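Local coordinates for hydrogenase expression/formation protein HypE (Desulfovibrio vulgaris subsp. vulgaris, PDB 2Z1U), which binds ATP and magnesium and, as a HypE-family maturation protein, probably uses ATP to form the cyano group destined for the NiFe-hydrogenase metal centre, at residues D160-G165 with I215-D220; D166-S171 with I275-E280; L210-I215 with E280-A285; E232-S237 with G317-E322; S237-H242 with G303-V308. All blocks are in the same frame, centred on the assembly; numbering follows the deposited sequence.

Interactions 1, 2, 4 and 5 all involve one mixed sheet, in which edge strand 217-219 is followed by 275-278, 167-170, 300-306, 240-244 and 319-322. Interactions 1 and 2 have centres about 7 Å apart and are tied by His216 ND1 to Asp166 OD2 (2.7 Å). Interaction 3 joins the two helices next to strands 217-219 and 275-278. Interactions 4 and 5, with centres about 6 Å apart, share Ser237. Interaction 1 reaches the ATP-magnesium site through Asp220, which binds magnesium and touches ATP; in interaction 2, the side chain of Ile275 is about 9 Å from a bound magnesium, whereas interactions 3 to 5 lie away from the annotated sites.

Interaction 1: D160-G165 with I215-D220; sequences DRARPG and IHVLRD. With MG (magnesium ion), chain C.
His216 is flanked by Arg161 and Arg163, and it has the largest share of the contact between loop 160-165 and the chain leading into strand 217-219. The polar contacts are few. Arg161 bends at chi3 to bring NH1 within 3.2 Å of Ile215 O, a weak bond with an N-H...O angle of 123°; NH1 has another acceptor in Ala156 O. A water in the plane of the imidazole lies 2.8 Å from His216 NE2 and 2.6 Å from Arg163 NH1, the latter bond being weak. ND1 is taken by Asp166 OD2, which also accepts a hydrogen bond from Arg163 N.

Neither arginine stacks flat on the ring. Arg161 crosses His216 at about a right angle, with planes 65° apart and NH2 3.6 Å from CD2. The Arg163 guanidinium comes in at the ring edge, turned by 56°, with NH1 3.4 Å from CE1.

Apolar packing is small: Ala162 CB meets Val217 CG2 at 3.8 Å, and both residues rest on Ile277, opposite which His216 and Val217 form a classic beta bulge.

At the far end Asp220 OD1 binds magnesium at 1.9 Å, together with Asp81 and with Asp41 of the second subunit. With Asp166 on ND1 and a water at NE2, the rotation of the His216 ring is probably fixed; the Asp166 carboxylate would tend to stabilise a protonated ring, and the two arginines to oppose it.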
# COMPACT_ATOMS: atom_id res chain seq x y z
N ASP A 160 -18.28 -13.21 -8.86
CA ASP A 160 -19.00 -13.75 -10.02
C ASP A 160 -19.53 -15.18 -9.84
O ASP A 160 -20.00 -15.80 -10.81
CB ASP A 160 -18.15 -13.62 -11.30
CG ASP A 160 -16.91 -14.50 -11.30
OD1 ASP A 160 -16.57 -15.14 -10.27
OD2 ASP A 160 -16.25 -14.56 -12.35
N ARG A 161 -19.49 -15.71 -8.62
CA ARG A 161 -19.86 -17.11 -8.37
C ARG A 161 -21.20 -17.36 -7.67
O ARG A 161 -21.54 -18.53 -7.36
CB ARG A 161 -18.71 -17.83 -7.64
CG ARG A 161 -17.43 -17.96 -8.47
CD ARG A 161 -16.41 -18.95 -7.87
NE ARG A 161 -16.99 -20.29 -7.77
CZ ARG A 161 -17.01 -21.05 -6.68
NH1 ARG A 161 -16.42 -20.65 -5.55
NH2 ARG A 161 -17.60 -22.25 -6.73
N ALA A 162 -21.98 -16.30 -7.43
CA ALA A 162 -23.33 -16.46 -6.89
C ALA A 162 -24.20 -17.11 -7.97
O ALA A 162 -24.19 -16.69 -9.12
CB ALA A 162 -23.92 -15.12 -6.48
N ARG A 163 -24.92 -18.16 -7.59
CA ARG A 163 -25.73 -18.91 -8.54
C ARG A 163 -27.16 -19.11 -8.02
O ARG A 163 -27.38 -19.07 -6.81
CB ARG A 163 -25.02 -20.24 -8.90
CG ARG A 163 -25.13 -21.35 -7.83
CD ARG A 163 -25.04 -22.75 -8.46
NE ARG A 163 -25.43 -23.85 -7.56
CZ ARG A 163 -24.60 -24.79 -7.10
NH1 ARG A 163 -23.32 -24.78 -7.44
NH2 ARG A 163 -25.05 -25.75 -6.29
N PRO A 164 -28.15 -19.28 -8.94
CA PRO A 164 -29.54 -19.53 -8.54
C PRO A 164 -29.69 -20.58 -7.44
O PRO A 164 -29.07 -21.65 -7.51
CB PRO A 164 -30.19 -20.03 -9.84
CG PRO A 164 -29.40 -19.35 -10.93
CD PRO A 164 -28.00 -19.17 -10.40
N GLY A 165 -30.50 -20.27 -6.43
CA GLY A 165 -30.73 -21.17 -5.30
C GLY A 165 -29.81 -20.96 -4.10
O GLY A 165 -30.06 -21.53 -3.04
N ILE A 215 -18.12 -22.53 -0.62
CA ILE A 215 -18.46 -21.12 -0.49
C ILE A 215 -18.36 -20.45 -1.86
O ILE A 215 -17.30 -20.47 -2.50
CB ILE A 215 -17.52 -20.39 0.53
CG1 ILE A 215 -17.47 -21.12 1.88
CG2 ILE A 215 -17.95 -18.92 0.69
CD1 ILE A 215 -18.84 -21.34 2.58
N HIS A 216 -19.47 -19.85 -2.32
CA HIS A 216 -19.46 -19.18 -3.61
C HIS A 216 -18.92 -17.75 -3.57
O HIS A 216 -18.07 -17.41 -4.37
CB HIS A 216 -20.84 -19.20 -4.27
CG HIS A 216 -21.28 -20.56 -4.72
ND1 HIS A 216 -22.55 -20.82 -5.17
CD2 HIS A 216 -20.61 -21.74 -4.78
CE1 HIS A 216 -22.65 -22.09 -5.50
NE2 HIS A 216 -21.49 -22.67 -5.27
N VAL A 217 -19.44 -16.93 -2.65
CA VAL A 217 -19.05 -15.51 -2.53
C VAL A 217 -18.86 -15.07 -1.09
O VAL A 217 -19.65 -15.40 -0.20
CB VAL A 217 -20.08 -14.52 -3.17
CG1 VAL A 217 -19.41 -13.15 -3.45
CG2 VAL A 217 -20.68 -15.09 -4.45
N LEU A 218 -17.79 -14.31 -0.86
CA LEU A 218 -17.58 -13.58 0.38
C LEU A 218 -17.30 -12.14 0.01
O LEU A 218 -16.55 -11.88 -0.94
CB LEU A 218 -16.39 -14.15 1.18
CG LEU A 218 -16.41 -15.60 1.68
CD1 LEU A 218 -15.01 -16.05 2.16
CD2 LEU A 218 -17.46 -15.83 2.77
N ARG A 219 -17.91 -11.20 0.72
CA ARG A 219 -17.57 -9.78 0.54
C ARG A 219 -17.89 -9.01 1.82
O ARG A 219 -18.85 -9.34 2.52
CB ARG A 219 -18.30 -9.15 -0.68
CG ARG A 219 -17.83 -7.72 -0.99
CD ARG A 219 -17.91 -7.41 -2.45
NE ARG A 219 -17.02 -8.24 -3.27
CZ ARG A 219 -17.11 -8.32 -4.60
NH1 ARG A 219 -18.02 -7.59 -5.24
NH2 ARG A 219 -16.28 -9.10 -5.29
N ASP A 220 -17.11 -7.97 2.09
CA ASP A 220 -17.33 -7.14 3.27
C ASP A 220 -18.08 -5.87 2.86
O ASP A 220 -17.62 -5.11 2.01
CB ASP A 220 -15.99 -6.82 3.95
CG ASP A 220 -15.00 -6.25 3.01
OD1 ASP A 220 -15.04 -6.56 1.79
OD2 ASP A 220 -14.18 -5.44 3.46
MG MG C . -13.98 -5.58 0.58
O HOH W 1 -21.13 -25.25 -6.22
O HOH W 2 -16.07 -4.41 -0.15

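Interaction 2: D166-S171 with I275-E280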
# COMPACT_ATOMS: atom_id res chain seq x y z
N ASP A 166 -28.76 -20.15 -4.27
CA ASP A 166 -27.83 -19.81 -3.19
C ASP A 166 -28.53 -19.05 -2.06
O ASP A 166 -29.38 -18.19 -2.33
CB ASP A 166 -26.67 -18.97 -3.71
CG ASP A 166 -25.61 -19.78 -4.43
OD1 ASP A 166 -25.71 -21.03 -4.50
OD2 ASP A 166 -24.66 -19.16 -4.93
N ALA A 167 -28.16 -19.35 -0.82
CA ALA A 167 -28.60 -18.54 0.31
C ALA A 167 -27.67 -17.33 0.44
O ALA A 167 -26.50 -17.39 0.08
CB ALA A 167 -28.60 -19.37 1.58
N ILE A 168 -28.21 -16.22 0.94
CA ILE A 168 -27.40 -15.04 1.23
C ILE A 168 -27.44 -14.88 2.73
O ILE A 168 -28.52 -14.73 3.31
CB ILE A 168 -27.94 -13.75 0.56
CG1 ILE A 168 -28.08 -13.92 -0.95
CG2 ILE A 168 -27.01 -12.56 0.87
CD1 ILE A 168 -28.82 -12.75 -1.65
N LEU A 169 -26.26 -14.99 3.33
CA LEU A 169 -26.10 -14.90 4.78
C LEU A 169 -25.35 -13.63 5.15
O LEU A 169 -24.45 -13.17 4.44
CB LEU A 169 -25.34 -16.12 5.33
CG LEU A 169 -25.73 -17.55 4.97
CD1 LEU A 169 -24.78 -18.52 5.70
CD2 LEU A 169 -27.20 -17.86 5.32
N ILE A 170 -25.74 -13.06 6.29
CA ILE A 170 -25.01 -11.94 6.87
C ILE A 170 -24.44 -12.37 8.21
O ILE A 170 -25.06 -13.18 8.93
CB ILE A 170 -25.93 -10.69 7.00
CG1 ILE A 170 -25.10 -9.41 7.10
CG2 ILE A 170 -26.91 -10.85 8.19
CD1 ILE A 170 -24.32 -9.04 5.82
N SER A 171 -23.27 -11.83 8.56
CA SER A 171 -22.54 -12.30 9.77
C SER A 171 -22.91 -11.51 11.02
O SER A 171 -22.54 -11.89 12.11
CB SER A 171 -21.03 -12.25 9.55
OG SER A 171 -20.58 -10.93 9.37
N ILE A 275 -20.73 -10.73 3.99
CA ILE A 275 -21.80 -11.43 3.31
C ILE A 275 -21.23 -12.76 2.84
O ILE A 275 -20.12 -12.81 2.30
CB ILE A 275 -22.32 -10.61 2.08
CG1 ILE A 275 -23.07 -9.37 2.57
CG2 ILE A 275 -23.26 -11.44 1.19
CD1 ILE A 275 -22.46 -8.07 2.11
N CYS A 276 -21.99 -13.83 3.04
CA CYS A 276 -21.59 -15.14 2.60
C CYS A 276 -22.69 -15.74 1.73
O CYS A 276 -23.83 -15.89 2.16
CB CYS A 276 -21.28 -16.04 3.81
SG CYS A 276 -20.98 -17.78 3.42
N ILE A 277 -22.33 -16.09 0.50
CA ILE A 277 -23.27 -16.69 -0.45
C ILE A 277 -22.75 -18.09 -0.82
O ILE A 277 -21.57 -18.25 -1.12
CB ILE A 277 -23.48 -15.77 -1.69
CG1 ILE A 277 -24.10 -14.44 -1.23
CG2 ILE A 277 -24.41 -16.43 -2.73
CD1 ILE A 277 -24.10 -13.32 -2.26
N LEU A 278 -23.65 -19.07 -0.76
CA LEU A 278 -23.33 -20.50 -0.91
C LEU A 278 -24.61 -21.33 -1.16
O LEU A 278 -25.71 -20.90 -0.81
CB LEU A 278 -22.61 -21.00 0.36
CG LEU A 278 -23.39 -21.46 1.61
CD1 LEU A 278 -22.39 -22.01 2.59
CD2 LEU A 278 -24.23 -20.36 2.25
N PRO A 279 -24.47 -22.54 -1.75
CA PRO A 279 -25.65 -23.39 -1.98
C PRO A 279 -26.50 -23.61 -0.73
O PRO A 279 -25.99 -23.65 0.39
CB PRO A 279 -25.05 -24.73 -2.42
CG PRO A 279 -23.75 -24.37 -3.02
CD PRO A 279 -23.24 -23.20 -2.22
N GLU A 280 -27.80 -23.80 -0.96
CA GLU A 280 -28.78 -23.97 0.10
C GLU A 280 -28.43 -25.05 1.13
O GLU A 280 -28.63 -24.84 2.33
CB GLU A 280 -30.18 -24.20 -0.51
CG GLU A 280 -31.34 -24.33 0.48
CD GLU A 280 -31.37 -23.24 1.54
OE1 GLU A 280 -31.56 -23.58 2.74
OE2 GLU A 280 -31.20 -22.05 1.19
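Leu169 and Cys276 are a hydrogen-bonded pair of two antiparallel strands, Leu169 N giving its hydrogen to Cys276 O at 2.8 Å and Cys276 N returning one to Leu169 O at 2.9 Å. At the next hydrogen-bonded pair the grip is uneven: Ala167 N reaches Leu278 O at 2.9 Å, while the bond from Leu278 N to Ala167 O is weak, at 3.4 Å.

Side chains alternate between two faces. On one, Ile168 lies side by side with both Ile275 and Ile277, all pointing the same way. Ile170 has CG1 anti to its backbone N (chi1 -159°), and its CD1 closes tightly on Ile275 CG1, 3.5 Å away. On the other face, Leu169 CD1 crosses to Leu278 CD2 at 3.9 Å. Next to Ala167, Asp166 stands across Ile277, its OD2 3.5 Å from CG2, with His216 positioning the carboxylate.

Further out, Ile168, Ile275 and Ile277 pack against helix 225-237, whereas Ala167, Leu169 and Leu278 are covered by helix 280-291. Antiparallel strands with helices on both faces are typical of a layered alpha/beta/alpha arrangement, here in the AIR synthase-related C-terminal domain.

Interaction 3: L210-I215 with E280-A285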
# COMPACT_ATOMS: atom_id res chain seq x y z
N LEU A 210 -12.89 -24.22 4.93
CA LEU A 210 -12.34 -25.55 5.18
C LEU A 210 -13.28 -26.58 5.79
O LEU A 210 -13.12 -27.78 5.55
CB LEU A 210 -11.07 -25.46 6.03
CG LEU A 210 -9.94 -24.61 5.45
CD1 LEU A 210 -8.84 -24.48 6.47
CD2 LEU A 210 -9.42 -25.21 4.15
N GLU A 211 -14.24 -26.14 6.60
CA GLU A 211 -15.13 -27.07 7.29
C GLU A 211 -16.54 -27.13 6.72
O GLU A 211 -17.14 -28.20 6.68
CB GLU A 211 -15.12 -26.84 8.81
CG GLU A 211 -13.71 -27.04 9.39
CD GLU A 211 -13.66 -27.06 10.91
OE1 GLU A 211 -12.85 -26.29 11.47
OE2 GLU A 211 -14.42 -27.82 11.53
N VAL A 212 -17.07 -26.00 6.27
CA VAL A 212 -18.40 -25.97 5.66
C VAL A 212 -18.26 -26.29 4.16
O VAL A 212 -18.92 -27.22 3.66
CB VAL A 212 -19.13 -24.63 5.92
CG1 VAL A 212 -20.48 -24.58 5.19
CG2 VAL A 212 -19.31 -24.41 7.42
N GLY A 213 -17.38 -25.55 3.49
CA GLY A 213 -17.04 -25.79 2.08
C GLY A 213 -18.06 -25.30 1.05
O GLY A 213 -19.20 -24.98 1.40
N ASP A 214 -17.62 -25.26 -0.21
CA ASP A 214 -18.45 -24.83 -1.35
C ASP A 214 -18.97 -23.40 -1.18
O ASP A 214 -20.10 -23.07 -1.54
CB ASP A 214 -19.60 -25.83 -1.62
CG ASP A 214 -20.05 -25.84 -3.09
OD1 ASP A 214 -19.38 -25.21 -3.95
OD2 ASP A 214 -21.09 -26.47 -3.39
N ILE A 215 -18.12 -22.53 -0.62
CA ILE A 215 -18.46 -21.12 -0.49
C ILE A 215 -18.36 -20.45 -1.86
O ILE A 215 -17.30 -20.47 -2.50
CB ILE A 215 -17.52 -20.39 0.53
CG1 ILE A 215 -17.47 -21.12 1.88
CG2 ILE A 215 -17.95 -18.92 0.69
CD1 ILE A 215 -18.84 -21.34 2.58
N GLU A 280 -27.80 -23.80 -0.96
CA GLU A 280 -28.78 -23.97 0.10
C GLU A 280 -28.43 -25.05 1.13
O GLU A 280 -28.63 -24.84 2.33
CB GLU A 280 -30.18 -24.20 -0.51
CG GLU A 280 -31.34 -24.33 0.48
CD GLU A 280 -31.37 -23.24 1.54
OE1 GLU A 280 -31.56 -23.58 2.74
OE2 GLU A 280 -31.20 -22.05 1.19
N GLU A 281 -27.90 -26.19 0.68
CA GLU A 281 -27.69 -27.32 1.61
C GLU A 281 -26.53 -27.14 2.59
O GLU A 281 -26.39 -27.89 3.56
CB GLU A 281 -27.63 -28.68 0.86
CG GLU A 281 -26.24 -29.12 0.37
CD GLU A 281 -25.90 -28.58 -1.01
OE1 GLU A 281 -26.70 -27.78 -1.58
OE2 GLU A 281 -24.83 -28.96 -1.54
N ARG A 282 -25.70 -26.12 2.34
CA ARG A 282 -24.63 -25.74 3.24
C ARG A 282 -24.97 -24.52 4.10
O ARG A 282 -24.19 -24.15 4.98
CB ARG A 282 -23.35 -25.47 2.45
CG ARG A 282 -22.38 -26.64 2.38
CD ARG A 282 -22.47 -27.38 1.06
NE ARG A 282 -21.13 -27.63 0.53
CZ ARG A 282 -20.41 -28.72 0.76
NH1 ARG A 282 -20.88 -29.70 1.52
NH2 ARG A 282 -19.20 -28.84 0.23
N ALA A 283 -26.13 -23.90 3.84
CA ALA A 283 -26.50 -22.61 4.43
C ALA A 283 -26.60 -22.64 5.95
O ALA A 283 -26.13 -21.73 6.64
CB ALA A 283 -27.81 -22.11 3.83
N GLU A 284 -27.22 -23.70 6.45
CA GLU A 284 -27.43 -23.92 7.87
C GLU A 284 -26.09 -24.09 8.62
O GLU A 284 -25.84 -23.43 9.64
CB GLU A 284 -28.36 -25.12 8.06
CG GLU A 284 -29.50 -24.91 9.04
CD GLU A 284 -30.26 -23.62 8.84
OE1 GLU A 284 -30.89 -23.43 7.78
OE2 GLU A 284 -30.24 -22.78 9.77
N ALA A 285 -25.21 -24.95 8.09
CA ALA A 285 -23.86 -25.14 8.66
C ALA A 285 -23.05 -23.83 8.65
O ALA A 285 -22.43 -23.48 9.65
CB ALA A 285 -23.12 -26.26 7.93
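Arg282 lays its guanidinium over the backbone at the end of helix 202-212, with Val212 O above one face, centred on the group and 3.6 Å from CZ. Bends at chi2 and chi3 fold the arginine chain back over this turn. Asp214 meets the same group at its edge: CB lies near the guanidinium plane, 3.2 Å from NE. The carboxylate, however, is turned 74° to that plane, and OD2 stays 4.1 Å from NE and well out of the plane. Any attraction between Asp214 and Arg282 is therefore probably electrostatic only, since no N-H points at the oxygen.

Val212 and Arg282 slide past one another in opposite directions, CG1 of the valine lying 4.0 Å from CG of the arginine. With CG1 anti to its backbone N, Val212 CG1 also meets Ala285 CB at 4.2 Å, while its other methyl, CG2, faces Ala285 O. Gly213 takes a positive phi (77°) as the chain leaves the helix.

The valine continues inward onto Ala286 and Val289 of helix 280-291 and onto Leu278. Helix 202-212 leads into edge strand 217-219 and helix 280-291 follows strand 275-278, so two helices attached to adjacent strands meet here at the protein surface.

Interaction 4: E232-S237 with G317-E322; sequences EIAGQS and GQVVME
The carbonyl O of Gly235 is gripped twice by Gln238, by its backbone N and by its side-chain NE2. The first bond belongs to a Schellman motif that ends helix 225-237, in which Ala239 N also returns to Ala234 O. The contact is a helix-on-sheet packing in the alpha-beta fold, and the other partner is Gly317 with the strand 319-322 that follows, which runs parallel to strand 240-244.

Across the contact, backbone meets backbone. Gly317 CA lies 3.7 Å from Gly235 CA and 3.5 Å from Ala234 C, a close approach at a point where neither glycine has a side chain. Gly317 has a positive phi of 94°, a backbone angle that suits glycine, before the chain enters the strand. Its carbonyl O receives a weak hydrogen bond from ND2 of Asn231, one turn before Gly235, while its N pairs with Ala239 O, so Gly317 is held between the helix and the chain entering strand 240-244.

Within 232-237, Ala234 is the side chain that points at 317-322. Its CB sits against the Gly317 peptide, 3.6 Å from Gly317 C, and comes within 3.9 Å of Gln318 O. Ala234 also touches Cys241, so it packs the helix against strand 240-244 as well. On a different side of the helix, Glu232 forms a salt bridge with Arg219 and a hydrogen bond with His20 of the second subunit.

The remaining apolar contact is made by Val319. With CG1 anti to its backbone N (chi1 178°), the valine brings its other methyl, CG2, to 4.3 Å from Ala234 CB.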
# COMPACT_ATOMS: atom_id res chain seq x y z
N GLU A 232 -23.06 -5.27 -6.47
CA GLU A 232 -21.80 -5.70 -7.08
C GLU A 232 -21.86 -7.18 -7.40
O GLU A 232 -21.59 -7.59 -8.53
CB GLU A 232 -20.60 -5.44 -6.15
CG GLU A 232 -20.34 -3.99 -5.87
CD GLU A 232 -19.18 -3.82 -4.90
OE1 GLU A 232 -18.66 -2.70 -4.78
OE2 GLU A 232 -18.76 -4.82 -4.30
N ILE A 233 -22.26 -7.97 -6.41
CA ILE A 233 -22.31 -9.42 -6.56
C ILE A 233 -23.38 -9.79 -7.61
O ILE A 233 -23.10 -10.56 -8.53
CB ILE A 233 -22.58 -10.11 -5.21
CG1 ILE A 233 -21.38 -9.93 -4.26
CG2 ILE A 233 -23.00 -11.56 -5.43
CD1 ILE A 233 -21.74 -10.04 -2.77
N ALA A 234 -24.59 -9.25 -7.47
CA ALA A 234 -25.61 -9.49 -8.49
C ALA A 234 -25.12 -9.17 -9.91
O ALA A 234 -25.35 -9.95 -10.84
CB ALA A 234 -26.90 -8.73 -8.16
N GLY A 235 -24.42 -8.05 -10.07
CA GLY A 235 -23.85 -7.64 -11.35
C GLY A 235 -22.75 -8.55 -11.88
O GLY A 235 -22.77 -8.95 -13.05
N GLN A 236 -21.80 -8.91 -11.02
CA GLN A 236 -20.70 -9.81 -11.38
C GLN A 236 -21.22 -11.21 -11.68
O GLN A 236 -20.69 -11.89 -12.55
CB GLN A 236 -19.65 -9.90 -10.26
CG GLN A 236 -18.83 -8.63 -10.06
CD GLN A 236 -17.66 -8.83 -9.13
OE1 GLN A 236 -16.51 -8.87 -9.57
NE2 GLN A 236 -17.93 -8.91 -7.84
N SER A 237 -22.23 -11.64 -10.94
CA SER A 237 -22.80 -12.98 -11.13
C SER A 237 -23.93 -13.00 -12.15
O SER A 237 -24.45 -14.06 -12.50
CB SER A 237 -23.27 -13.57 -9.80
OG SER A 237 -22.19 -13.65 -8.87
N GLY A 317 -28.21 -8.21 -12.18
CA GLY A 317 -27.56 -7.13 -11.46
C GLY A 317 -28.42 -6.37 -10.47
O GLY A 317 -27.92 -5.52 -9.75
N GLN A 318 -29.72 -6.68 -10.41
CA GLN A 318 -30.61 -5.93 -9.53
C GLN A 318 -30.79 -6.59 -8.16
O GLN A 318 -30.66 -7.80 -8.02
CB GLN A 318 -31.97 -5.67 -10.20
CG GLN A 318 -31.89 -4.67 -11.36
CD GLN A 318 -33.24 -4.06 -11.72
OE1 GLN A 318 -34.21 -4.76 -12.00
NE2 GLN A 318 -33.30 -2.73 -11.73
N VAL A 319 -31.08 -5.77 -7.16
CA VAL A 319 -31.26 -6.25 -5.80
C VAL A 319 -32.64 -5.83 -5.32
O VAL A 319 -32.90 -4.63 -5.16
CB VAL A 319 -30.20 -5.68 -4.86
CG1 VAL A 319 -30.44 -6.16 -3.43
CG2 VAL A 319 -28.79 -6.09 -5.33
N VAL A 320 -33.51 -6.81 -5.09
CA VAL A 320 -34.86 -6.51 -4.62
C VAL A 320 -35.18 -7.00 -3.21
O VAL A 320 -35.02 -8.18 -2.87
CB VAL A 320 -35.96 -6.85 -5.69
CG1 VAL A 320 -35.44 -7.77 -6.80
CG2 VAL A 320 -37.27 -7.35 -5.06
N MET A 321 -35.63 -6.05 -2.40
CA MET A 321 -35.92 -6.31 -1.00
C MET A 321 -37.41 -6.43 -0.83
O MET A 321 -38.16 -5.50 -1.19
CB MET A 321 -35.36 -5.19 -0.11
CG MET A 321 -35.51 -5.45 1.39
SD MET A 321 -34.54 -4.32 2.42
CE MET A 321 -35.44 -2.78 2.24
N GLU A 322 -37.85 -7.57 -0.30
CA GLU A 322 -39.22 -7.67 0.17
C GLU A 322 -39.30 -6.88 1.48
O GLU A 322 -38.60 -7.16 2.45
CB GLU A 322 -39.68 -9.11 0.39
CG GLU A 322 -41.09 -9.16 0.94
CD GLU A 322 -41.60 -10.55 1.19
OE1 GLU A 322 -41.02 -11.50 0.63
OE2 GLU A 322 -42.58 -10.69 1.96

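Interaction 5: S237-H242 with G303-V308; sequences SQAVCH and GSVKSV
This is an antiparallel strand pair inside the large mixed sheet, where 240-244 runs against 300-306. Val240 and His242 are the hydrogen-bonded positions. Val240 N reaches Lys306 O at 3.1 Å with a nearly straight 172° bond, and Lys306 N answers to Val240 O at 3.0 Å. A similar exchange joins His242 N to Ser304 O and Ser304 N to His242 O, both at 2.9 Å. Next to it, Gly303 CA adds a CA-H...O contact to His242 O.

Cys241 and Val305 form the non-hydrogen-bonded pair between them, and their side chains lie on the face that meets Ile168 of strand 167-170. In the alpha-beta fold, strands 240-244 and 300-306 lie between 319-322, which is parallel to 240-244, and 167-170. Ala239, in the turn after helix 225-237, puts its CB 3.7 Å from Val305 CG1.

On the face of Val240, His242, Ser304 and Lys306, the lysine chain crosses the imidazole at about a right angle, its CD 3.6 Å from His242 CD2. A bend at chi4 (58°) then carries Lys306 NZ back along its own strand to Ser304 OG, where it donates a 2.7 Å hydrogen bond. His242 is further flanked by Val320 and Leu311.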
# COMPACT_ATOMS: atom_id res chain seq x y z
N SER A 237 -22.23 -11.64 -10.94
CA SER A 237 -22.80 -12.98 -11.13
C SER A 237 -23.93 -13.00 -12.15
O SER A 237 -24.45 -14.06 -12.50
CB SER A 237 -23.27 -13.57 -9.80
OG SER A 237 -22.19 -13.65 -8.87
N GLN A 238 -24.32 -11.82 -12.63
CA GLN A 238 -25.45 -11.71 -13.58
C GLN A 238 -26.70 -12.43 -13.09
O GLN A 238 -27.29 -13.25 -13.79
CB GLN A 238 -25.04 -12.15 -14.99
CG GLN A 238 -24.05 -11.20 -15.64
CD GLN A 238 -24.68 -9.86 -15.95
OE1 GLN A 238 -25.55 -9.76 -16.82
NE2 GLN A 238 -24.27 -8.82 -15.22
N ALA A 239 -27.08 -12.11 -11.86
CA ALA A 239 -28.22 -12.72 -11.22
C ALA A 239 -28.95 -11.62 -10.47
O ALA A 239 -28.56 -10.46 -10.52
CB ALA A 239 -27.78 -13.83 -10.27
N VAL A 240 -30.01 -11.99 -9.77
CA VAL A 240 -30.72 -11.03 -8.95
C VAL A 240 -30.73 -11.50 -7.51
O VAL A 240 -30.95 -12.68 -7.23
CB VAL A 240 -32.13 -10.61 -9.57
CG1 VAL A 240 -32.59 -11.56 -10.67
CG2 VAL A 240 -33.18 -10.38 -8.51
N CYS A 241 -30.39 -10.59 -6.60
CA CYS A 241 -30.41 -10.90 -5.18
C CYS A 241 -31.76 -10.49 -4.61
O CYS A 241 -32.23 -9.37 -4.85
CB CYS A 241 -29.26 -10.20 -4.45
SG CYS A 241 -27.62 -10.82 -4.91
N HIS A 242 -32.40 -11.43 -3.92
CA HIS A 242 -33.66 -11.16 -3.23
C HIS A 242 -33.43 -11.19 -1.72
O HIS A 242 -32.93 -12.16 -1.19
CB HIS A 242 -34.74 -12.18 -3.64
CG HIS A 242 -35.31 -11.92 -5.00
ND1 HIS A 242 -36.50 -11.25 -5.20
CD2 HIS A 242 -34.84 -12.22 -6.24
CE1 HIS A 242 -36.75 -11.16 -6.50
NE2 HIS A 242 -35.76 -11.74 -7.15
N GLY A 303 -31.66 -13.67 2.63
CA GLY A 303 -32.24 -13.77 1.30
C GLY A 303 -31.66 -14.89 0.46
O GLY A 303 -31.08 -15.85 0.99
N SER A 304 -31.84 -14.78 -0.85
CA SER A 304 -31.42 -15.82 -1.78
C SER A 304 -31.03 -15.25 -3.15
O SER A 304 -31.40 -14.12 -3.49
CB SER A 304 -32.50 -16.91 -1.91
OG SER A 304 -33.69 -16.41 -2.53
N VAL A 305 -30.28 -16.04 -3.91
CA VAL A 305 -29.95 -15.68 -5.29
C VAL A 305 -30.92 -16.41 -6.24
O VAL A 305 -31.24 -17.59 -6.04
CB VAL A 305 -28.48 -16.02 -5.63
CG1 VAL A 305 -28.15 -15.64 -7.08
CG2 VAL A 305 -27.53 -15.31 -4.65
N LYS A 306 -31.40 -15.68 -7.25
CA LYS A 306 -32.36 -16.19 -8.23
C LYS A 306 -31.95 -15.83 -9.65
O LYS A 306 -31.27 -14.82 -9.87
CB LYS A 306 -33.77 -15.66 -7.93
CG LYS A 306 -34.42 -16.28 -6.68
CD LYS A 306 -35.82 -15.73 -6.41
CE LYS A 306 -36.57 -16.60 -5.41
NZ LYS A 306 -35.89 -16.74 -4.09
N SER A 307 -32.34 -16.66 -10.60
CA SER A 307 -32.09 -16.39 -12.02
C SER A 307 -33.00 -15.27 -12.52
O SER A 307 -34.06 -15.01 -11.92
CB SER A 307 -32.27 -17.67 -12.85
OG SER A 307 -33.58 -18.19 -12.69
N VAL A 308 -32.59 -14.59 -13.59
CA VAL A 308 -33.37 -13.50 -14.19
C VAL A 308 -34.75 -13.97 -14.61
O VAL A 308 -34.86 -14.97 -15.32
CB VAL A 308 -32.65 -12.89 -15.42
CG1 VAL A 308 -33.56 -11.88 -16.14
CG2 VAL A 308 -31.35 -12.24 -15.00